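Local coordinates for protein GH18 chiitnase (Pseudoalteromonas aurantia, PDB 6K7Z) that probably cleaves internal beta-1,4 linkages of chitin as an endochitinase of glycoside hydrolase family 18, built on a TIM barrel, at residues A[70-75]-A[108-113]; A[112-117]-A[150-155]; A[219-224]-A[255-260]. One frame throughout, in Å; residues are numbered along the deposited sequence.

Contact 1: A[70-75]-A[108-113]; sequences QKVLIS and QLDGVD
Asp110 grips both backbone polar groups of Val72: its OD2 takes Val72 N at 2.9 Å on the anti side, slightly out of the carboxylate plane, while Asp110 N runs to Val72 O at 2.7 Å. CG lies beside the backbone N of Asp110 (chi1 -64°), which swings the carboxylate back alongside the start of strand 71-77. One step on, Leu73 lays CD2 across the bare backbone of Gly111, 3.6 Å from Gly111 N, where a side chain would crowd it. On the other face Ile74 and Val112 run alongside each other, CG2 against CG2 at 4.1 Å, and Leu109 CD1 comes up to Ile74 CB at 3.7 Å. At the far end Ser75 OG donates to the anti lone pair of Asp113 OD2 (2.9 Å). The parallel ladder adds Ile74 N to Gly111 O and Asp113 N to Ile74 O. Asp110 and Asp113 belong to the DGxDxDxE signature of family 18. Asp110 OD2 appears to stand in for a main-chain acceptor just ahead of strand 111-115, and also takes a bond from Gln66 NE2; Asp113 is held by the hydroxyls of Ser75 and Tyr7 at OD2 and of Ser153 at OD1.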
loop_
_atom_site.group_PDB
_atom_site.type_symbol
_atom_site.label_atom_id
_atom_site.label_comp_id
_atom_site.label_asym_id
_atom_site.label_seq_id
_atom_site.Cartn_x
_atom_site.Cartn_y
_atom_site.Cartn_z
ATOM N N GLN A 70 6.146 -15.927 -0.165
ATOM C CA GLN A 70 5.880 -14.529 -0.346
ATOM C C GLN A 70 4.362 -14.353 -0.263
ATOM O O GLN A 70 3.648 -15.265 -0.516
ATOM C CB GLN A 70 6.412 -14.007 -1.668
ATOM C CG GLN A 70 7.911 -13.929 -1.736
ATOM C CD GLN A 70 8.403 -13.716 -3.145
ATOM O OE1 GLN A 70 7.852 -14.254 -4.038
ATOM N NE2 GLN A 70 9.426 -12.949 -3.320
ATOM N N LYS A 71 3.914 -13.168 0.108
ATOM C CA LYS A 71 2.493 -12.870 0.182
ATOM C C LYS A 71 2.098 -11.957 -0.968
ATOM O O LYS A 71 2.841 -11.050 -1.343
ATOM C CB LYS A 71 2.126 -12.226 1.523
ATOM C CG LYS A 71 2.616 -13.020 2.732
ATOM C CD LYS A 71 1.593 -13.015 3.850
ATOM C CE LYS A 71 1.947 -14.002 4.964
ATOM N NZ LYS A 71 1.043 -13.836 6.143
ATOM N N VAL A 72 0.925 -12.211 -1.526
ATOM C CA VAL A 72 0.443 -11.503 -2.700
ATOM C C VAL A 72 -0.908 -10.921 -2.339
ATOM O O VAL A 72 -1.839 -11.668 -2.005
ATOM C CB VAL A 72 0.324 -12.426 -3.921
ATOM C CG1 VAL A 72 -0.050 -11.617 -5.150
ATOM C CG2 VAL A 72 1.625 -13.200 -4.143
ATOM N N LEU A 73 -1.015 -9.600 -2.407
ATOM C CA LEU A 73 -2.241 -8.881 -2.099
ATOM C C LEU A 73 -2.792 -8.248 -3.367
ATOM O O LEU A 73 -2.047 -7.963 -4.313
ATOM C CB LEU A 73 -2.011 -7.771 -1.067
ATOM C CG LEU A 73 -1.184 -8.087 0.178
ATOM C CD1 LEU A 73 -1.252 -6.913 1.147
ATOM C CD2 LEU A 73 -1.657 -9.355 0.854
ATOM N N ILE A 74 -4.091 -8.008 -3.373
ATOM C CA ILE A 74 -4.684 -7.139 -4.375
ATOM C C ILE A 74 -4.762 -5.742 -3.777
ATOM O O ILE A 74 -5.187 -5.566 -2.626
ATOM C CB ILE A 74 -6.064 -7.659 -4.835
ATOM C CG1 ILE A 74 -6.605 -6.800 -5.980
ATOM C CG2 ILE A 74 -7.080 -7.760 -3.675
ATOM C CD1 ILE A 74 -5.778 -6.900 -7.260
ATOM N N SER A 75 -4.273 -4.751 -4.517
ATOM C CA SER A 75 -4.357 -3.372 -4.067
ATOM C C SER A 75 -5.637 -2.762 -4.619
ATOM O O SER A 75 -5.839 -2.716 -5.840
ATOM C CB SER A 75 -3.142 -2.561 -4.502
ATOM O OG SER A 75 -3.180 -1.282 -3.901
ATOM N N GLN A 108 -7.371 -16.790 -4.504
ATOM C CA GLN A 108 -6.374 -17.389 -3.614
ATOM C C GLN A 108 -5.251 -16.409 -3.276
ATOM O O GLN A 108 -4.071 -16.754 -3.300
ATOM C CB GLN A 108 -5.811 -18.683 -4.210
ATOM C CG GLN A 108 -6.831 -19.818 -4.277
ATOM C CD GLN A 108 -7.781 -19.684 -5.450
ATOM O OE1 GLN A 108 -7.405 -19.191 -6.516
ATOM N NE2 GLN A 108 -9.021 -20.128 -5.263
ATOM N N LEU A 109 -5.620 -15.176 -2.961
ATOM C CA LEU A 109 -4.636 -14.169 -2.585
ATOM C C LEU A 109 -4.465 -14.134 -1.071
ATOM O O LEU A 109 -5.223 -14.752 -0.316
ATOM C CB LEU A 109 -5.054 -12.797 -3.104
ATOM C CG LEU A 109 -5.240 -12.750 -4.617
ATOM C CD1 LEU A 109 -5.617 -11.353 -5.080
ATOM C CD2 LEU A 109 -3.968 -13.244 -5.328
ATOM N N ASP A 110 -3.464 -13.381 -0.617
ATOM C CA ASP A 110 -3.175 -13.332 0.807
ATOM C C ASP A 110 -3.818 -12.151 1.513
ATOM O O ASP A 110 -3.612 -11.993 2.719
ATOM C CB ASP A 110 -1.662 -13.334 1.035
ATOM C CG ASP A 110 -1.025 -14.615 0.547
ATOM O OD1 ASP A 110 -1.245 -15.667 1.197
ATOM O OD2 ASP A 110 -0.338 -14.582 -0.496
ATOM N N GLY A 111 -4.609 -11.337 0.813
ATOM C CA GLY A 111 -5.234 -10.203 1.458
ATOM C C GLY A 111 -5.315 -9.002 0.534
ATOM O O GLY A 111 -5.250 -9.128 -0.688
ATOM N N VAL A 112 -5.484 -7.831 1.147
ATOM C CA VAL A 112 -5.821 -6.602 0.439
ATOM C C VAL A 112 -4.917 -5.485 0.924
ATOM O O VAL A 112 -4.662 -5.353 2.125
ATOM C CB VAL A 112 -7.290 -6.186 0.645
ATOM C CG1 VAL A 112 -7.602 -4.907 -0.138
ATOM C CG2 VAL A 112 -8.223 -7.276 0.217
ATOM N N ASP A 113 -4.467 -4.665 -0.012
ATOM C CA ASP A 113 -3.842 -3.385 0.270
ATOM C C ASP A 113 -4.838 -2.297 -0.105
ATOM O O ASP A 113 -5.349 -2.288 -1.223
ATOM C CB ASP A 113 -2.552 -3.238 -0.538
ATOM C CG ASP A 113 -1.880 -1.892 -0.350
ATOM O OD1 ASP A 113 -1.401 -1.593 0.769
ATOM O OD2 ASP A 113 -1.793 -1.134 -1.345
HETATM O O HOH W 1 -1.246 -15.301 3.986
#

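Contact 2: A[112-117]-A[150-155]; sequences VDIDYE and YIISHA
Ser153 OG gives its proton to the anti lone pair of Asp113 OD1 at 2.6 Å, the shortest polar bond between the two strands. The hydroxyl sits between the backbone N and the carbonyl carbon of Ser153 (chi1 60°), and this turns it across to the neighbouring strand; Asn185 ND2 adds a weak bond to the same oxygen. Backbone bonds run the length of the parallel ladder, among them Ile114 N to Ser153 O at 2.7 Å with the donor above the carbonyl plane. On the opposite face, Ile114 extends alongside His154. Ile114 CD1 rests over one face of the imidazole, 3.9 Å from its centroid and 30° off the ring normal, and also meets Ile152 CG2 at 4.1 Å. Both ring nitrogens are engaged, ND1 with Tyr170 OH and NE2 with Thr138 OG1. A leucine in place of His154 would probably leave those two hydroxyls without their partner and take from Ile114 the flat surface it lies on. Farther along, Ala155 CB packs 3.8 Å from Asp115 OD1, and one water donates to both Tyr116 O and Ala155 O. Asp113, Asp115 and Glu117 complete the family 18 signature, whose glutamate is the acid catalyst in relatives, so the pairing probably borders the active site. Strand 111-115, helix 130-144 and strand 151-154 form a beta-alpha-beta unit: Leu141 of the helix covers Ile114 and Ile152, while strands 71-77 and 183-187 flank the pair.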
loop_
_atom_site.group_PDB
_atom_site.type_symbol
_atom_site.label_atom_id
_atom_site.label_comp_id
_atom_site.label_asym_id
_atom_site.label_seq_id
_atom_site.Cartn_x
_atom_site.Cartn_y
_atom_site.Cartn_z
ATOM N N VAL A 112 -5.484 -7.831 1.147
ATOM C CA VAL A 112 -5.821 -6.602 0.439
ATOM C C VAL A 112 -4.917 -5.485 0.924
ATOM O O VAL A 112 -4.662 -5.353 2.125
ATOM C CB VAL A 112 -7.290 -6.186 0.645
ATOM C CG1 VAL A 112 -7.602 -4.907 -0.138
ATOM C CG2 VAL A 112 -8.223 -7.276 0.217
ATOM N N ASP A 113 -4.467 -4.665 -0.012
ATOM C CA ASP A 113 -3.842 -3.385 0.270
ATOM C C ASP A 113 -4.838 -2.297 -0.105
ATOM O O ASP A 113 -5.349 -2.288 -1.223
ATOM C CB ASP A 113 -2.552 -3.238 -0.538
ATOM C CG ASP A 113 -1.880 -1.892 -0.350
ATOM O OD1 ASP A 113 -1.401 -1.593 0.769
ATOM O OD2 ASP A 113 -1.793 -1.134 -1.345
ATOM N N ILE A 114 -5.136 -1.403 0.830
ATOM C CA ILE A 114 -6.118 -0.352 0.609
ATOM C C ILE A 114 -5.323 0.893 0.253
ATOM O O ILE A 114 -4.804 1.585 1.130
ATOM C CB ILE A 114 -7.021 -0.141 1.825
ATOM C CG1 ILE A 114 -7.879 -1.395 2.035
ATOM C CG2 ILE A 114 -7.884 1.101 1.648
ATOM C CD1 ILE A 114 -8.531 -1.447 3.386
ATOM N N ASP A 115 -5.196 1.155 -1.046
ATOM C CA ASP A 115 -4.415 2.293 -1.522
ATOM C C ASP A 115 -5.366 3.466 -1.732
ATOM O O ASP A 115 -5.772 3.795 -2.848
ATOM C CB ASP A 115 -3.663 1.919 -2.792
ATOM C CG ASP A 115 -2.711 3.013 -3.263
ATOM O OD1 ASP A 115 -2.643 4.086 -2.626
ATOM O OD2 ASP A 115 -2.014 2.798 -4.279
ATOM N N TYR A 116 -5.710 4.110 -0.623
ATOM C CA TYR A 116 -6.724 5.158 -0.576
ATOM C C TYR A 116 -6.051 6.528 -0.631
ATOM O O TYR A 116 -5.226 6.850 0.230
ATOM C CB TYR A 116 -7.547 5.007 0.699
ATOM C CG TYR A 116 -8.599 6.057 0.934
ATOM C CD1 TYR A 116 -9.878 5.891 0.445
ATOM C CD2 TYR A 116 -8.320 7.201 1.683
ATOM C CE1 TYR A 116 -10.861 6.838 0.678
ATOM C CE2 TYR A 116 -9.302 8.160 1.925
ATOM C CZ TYR A 116 -10.574 7.964 1.422
ATOM O OH TYR A 116 -11.572 8.893 1.650
ATOM N N GLU A 117 -6.424 7.341 -1.633
ATOM C CA GLU A 117 -5.766 8.627 -1.871
ATOM C C GLU A 117 -6.757 9.795 -1.944
ATOM O O GLU A 117 -6.410 10.868 -2.450
ATOM C CB GLU A 117 -4.926 8.551 -3.153
ATOM C CG GLU A 117 -4.118 7.240 -3.289
ATOM C CD GLU A 117 -2.901 7.358 -4.220
ATOM O OE1 GLU A 117 -2.822 8.350 -4.964
ATOM O OE2 GLU A 117 -2.021 6.468 -4.196
ATOM N N TYR A 150 -4.726 -13.702 6.792
ATOM C CA TYR A 150 -4.850 -12.699 5.745
ATOM C C TYR A 150 -4.238 -11.381 6.194
ATOM O O TYR A 150 -4.179 -11.066 7.387
ATOM C CB TYR A 150 -6.311 -12.459 5.362
ATOM C CG TYR A 150 -6.950 -13.626 4.682
ATOM C CD1 TYR A 150 -6.762 -13.841 3.332
ATOM C CD2 TYR A 150 -7.758 -14.509 5.382
ATOM C CE1 TYR A 150 -7.352 -14.896 2.693
ATOM C CE2 TYR A 150 -8.346 -15.586 4.745
ATOM C CZ TYR A 150 -8.137 -15.770 3.400
ATOM O OH TYR A 150 -8.715 -16.830 2.742
ATOM N N ILE A 151 -3.820 -10.599 5.204
ATOM C CA ILE A 151 -3.186 -9.303 5.409
ATOM C C ILE A 151 -4.152 -8.217 4.968
ATOM O O ILE A 151 -4.800 -8.337 3.921
ATOM C CB ILE A 151 -1.867 -9.202 4.615
ATOM C CG1 ILE A 151 -0.870 -10.255 5.095
ATOM C CG2 ILE A 151 -1.265 -7.797 4.726
ATOM C CD1 ILE A 151 -0.296 -9.960 6.455
ATOM N N ILE A 152 -4.236 -7.151 5.760
ATOM C CA ILE A 152 -4.888 -5.909 5.356
ATOM C C ILE A 152 -3.874 -4.804 5.594
ATOM O O ILE A 152 -3.507 -4.530 6.742
ATOM C CB ILE A 152 -6.183 -5.628 6.131
ATOM C CG1 ILE A 152 -7.201 -6.745 5.900
ATOM C CG2 ILE A 152 -6.784 -4.294 5.687
ATOM C CD1 ILE A 152 -8.495 -6.558 6.695
ATOM N N SER A 153 -3.395 -4.196 4.518
ATOM C CA SER A 153 -2.551 -3.018 4.622
ATOM C C SER A 153 -3.292 -1.821 4.046
ATOM O O SER A 153 -4.311 -1.968 3.361
ATOM C CB SER A 153 -1.215 -3.236 3.896
ATOM O OG SER A 153 -1.402 -3.511 2.521
ATOM N N HIS A 154 -2.808 -0.628 4.392
ATOM C CA HIS A 154 -3.207 0.633 3.776
ATOM C C HIS A 154 -1.949 1.320 3.264
ATOM O O HIS A 154 -0.844 0.991 3.690
ATOM C CB HIS A 154 -3.914 1.580 4.760
ATOM C CG HIS A 154 -5.241 1.093 5.246
ATOM N ND1 HIS A 154 -6.406 1.794 5.035
ATOM C CD2 HIS A 154 -5.581 -0.004 5.961
ATOM C CE1 HIS A 154 -7.413 1.147 5.599
ATOM N NE2 HIS A 154 -6.940 0.048 6.157
ATOM N N ALA A 155 -2.117 2.316 2.391
ATOM C CA ALA A 155 -0.978 3.007 1.769
ATOM C C ALA A 155 -1.130 4.519 1.892
ATOM O O ALA A 155 -1.252 5.231 0.885
ATOM C CB ALA A 155 -0.816 2.592 0.305
HETATM O O HOH W 2 -2.529 7.459 0.073
HETATM O O HOH W 3 -4.220 4.726 1.964
#

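Contact 3: A[219-224]-A[255-260]; sequences VIAGFP and GGIMNW
Ile220 presses its branches onto a glycine pair: CD1 lies 3.4 Å from Gly255 O and CG2 is 3.4 Å from Gly256 C. A CB on Gly255 would clash with Val219 O; one on Gly256 would be tight against Ile220 CD1 and, at phi 160°, jam against the carbonyl O of Gly255. Next along, Met258 bends at chi2 and chi3 and curls its thioether back against Gly222, CE 3.7 Å from Gly222 CA, where a CB on that glycine would clash with CE. On the other face the Phe223 and Ile257 side chains cross obliquely, Ile257 CD1 meeting the edge of the ring at CE2 (3.8 Å). Four backbone bonds set this register, from Ala221 N to Gly256 O (3.0 Å) through to Trp260 N to Phe223 O. Outside the pair, Asn259 is held by Thr6 and Tyr23, Trp270 and Ile274 of helix 269-277 cover Ile257, and Met258 faces Ile5 and Tyr7. Trp260 meets the ring of Tyr7 and probably corresponds to the tryptophan that floors the sugar site in many family 18 chitinases. The side chains that meet across the seam are apolar, the polar bonds between the strands are all backbone ones, and glycines allow the close fit.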
loop_
_atom_site.group_PDB
_atom_site.type_symbol
_atom_site.label_atom_id
_atom_site.label_comp_id
_atom_site.label_asym_id
_atom_site.label_seq_id
_atom_site.Cartn_x
_atom_site.Cartn_y
_atom_site.Cartn_z
ATOM N N VAL A 219 4.779 0.198 10.295
ATOM C CA VAL A 219 4.992 1.351 9.426
ATOM C C VAL A 219 6.120 1.017 8.461
ATOM O O VAL A 219 7.253 0.755 8.888
ATOM C CB VAL A 219 5.297 2.629 10.220
ATOM C CG1 VAL A 219 5.342 3.829 9.268
ATOM C CG2 VAL A 219 4.241 2.844 11.329
ATOM N N ILE A 220 5.802 1.018 7.167
ATOM C CA ILE A 220 6.747 0.715 6.090
ATOM C C ILE A 220 7.022 2.010 5.339
ATOM O O ILE A 220 6.084 2.725 4.966
ATOM C CB ILE A 220 6.185 -0.348 5.125
ATOM C CG1 ILE A 220 5.597 -1.540 5.884
ATOM C CG2 ILE A 220 7.233 -0.785 4.117
ATOM C CD1 ILE A 220 6.600 -2.336 6.669
ATOM N N ALA A 221 8.296 2.298 5.082
ATOM C CA ALA A 221 8.669 3.521 4.380
ATOM C C ALA A 221 8.750 3.250 2.883
ATOM O O ALA A 221 9.518 2.388 2.447
ATOM C CB ALA A 221 9.998 4.057 4.905
ATOM N N GLY A 222 7.965 3.979 2.095
ATOM C CA GLY A 222 7.817 3.713 0.662
ATOM C C GLY A 222 8.507 4.768 -0.189
ATOM O O GLY A 222 8.456 5.967 0.126
ATOM N N PHE A 223 9.126 4.322 -1.286
ATOM C CA PHE A 223 9.941 5.192 -2.136
ATOM C C PHE A 223 9.774 4.822 -3.601
ATOM O O PHE A 223 9.462 3.670 -3.920
ATOM C CB PHE A 223 11.430 5.088 -1.764
ATOM C CG PHE A 223 11.719 5.539 -0.375
ATOM C CD1 PHE A 223 11.863 6.888 -0.095
ATOM C CD2 PHE A 223 11.799 4.627 0.665
ATOM C CE1 PHE A 223 12.099 7.310 1.195
ATOM C CE2 PHE A 223 12.038 5.053 1.964
ATOM C CZ PHE A 223 12.192 6.389 2.225
ATOM N N PRO A 224 10.017 5.767 -4.514
ATOM C CA PRO A 224 10.067 5.417 -5.940
ATOM C C PRO A 224 11.397 4.763 -6.275
ATOM O O PRO A 224 12.442 5.143 -5.738
ATOM C CB PRO A 224 9.940 6.771 -6.655
ATOM C CG PRO A 224 10.136 7.825 -5.601
ATOM C CD PRO A 224 10.390 7.175 -4.277
ATOM N N GLY A 255 10.190 -0.998 10.237
ATOM C CA GLY A 255 9.243 -2.007 9.799
ATOM C C GLY A 255 9.536 -2.537 8.410
ATOM O O GLY A 255 9.324 -3.722 8.137
ATOM N N GLY A 256 10.001 -1.681 7.515
ATOM C CA GLY A 256 10.389 -2.159 6.203
ATOM C C GLY A 256 10.432 -1.042 5.178
ATOM O O GLY A 256 10.301 0.140 5.501
ATOM N N ILE A 257 10.616 -1.465 3.921
ATOM C CA ILE A 257 10.730 -0.575 2.772
ATOM C C ILE A 257 9.778 -1.052 1.692
ATOM O O ILE A 257 9.790 -2.233 1.330
ATOM C CB ILE A 257 12.164 -0.540 2.217
ATOM C CG1 ILE A 257 13.112 0.100 3.230
ATOM C CG2 ILE A 257 12.196 0.202 0.871
ATOM C CD1 ILE A 257 12.863 1.596 3.431
ATOM N N MET A 258 8.977 -0.129 1.169
ATOM C CA MET A 258 8.077 -0.364 0.045
ATOM C C MET A 258 8.602 0.394 -1.166
ATOM O O MET A 258 9.303 1.399 -1.019
ATOM C CB MET A 258 6.648 0.092 0.397
ATOM C CG MET A 258 5.642 0.022 -0.769
ATOM S SD MET A 258 5.609 1.561 -1.728
ATOM C CE MET A 258 4.568 2.607 -0.720
ATOM N N ASN A 259 8.301 -0.088 -2.370
ATOM C CA ASN A 259 8.652 0.705 -3.540
ATOM C C ASN A 259 7.510 0.751 -4.543
ATOM O O ASN A 259 6.666 -0.151 -4.626
ATOM C CB ASN A 259 9.949 0.217 -4.235
ATOM C CG ASN A 259 9.777 -1.096 -4.983
ATOM O OD1 ASN A 259 8.984 -1.207 -5.922
ATOM N ND2 ASN A 259 10.575 -2.084 -4.602
ATOM N N TRP A 260 7.492 1.850 -5.280
ATOM C CA TRP A 260 6.711 1.977 -6.502
ATOM C C TRP A 260 7.747 2.152 -7.602
ATOM O O TRP A 260 8.493 3.131 -7.561
ATOM C CB TRP A 260 5.758 3.185 -6.443
ATOM C CG TRP A 260 4.927 3.312 -7.683
ATOM C CD1 TRP A 260 5.263 3.969 -8.840
ATOM C CD2 TRP A 260 3.650 2.711 -7.918
ATOM N NE1 TRP A 260 4.253 3.836 -9.768
ATOM C CE2 TRP A 260 3.252 3.067 -9.227
ATOM C CE3 TRP A 260 2.792 1.925 -7.141
ATOM C CZ2 TRP A 260 2.033 2.651 -9.781
ATOM C CZ3 TRP A 260 1.590 1.516 -7.686
ATOM C CH2 TRP A 260 1.219 1.875 -8.995
#

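In the fold
All three contacts join neighbouring parallel strands of one TIM barrel. Contacts 1 and 2 share strand 111-115, through Val112 and Asp113, with centres about 9 Å apart; they are stitched by a probable hydrogen bond from Ile151 N to Asp110 O (2.9 Å) and by Leu73 CD1 packing on Ile151 CG2 and Ser153 OG. The DGxDxDxE signature thus has a strand on each flank. Contact 3, on the far part of the ring, closes onto strand 3-8; its centre is about 13 Å from that of contact 2, with nearest atoms about 5 Å apart, and about 16 Å from contact 1. Tyr7 bridges the gap, bonding Asp113 and touching Trp260, consistent with a common substrate cleft.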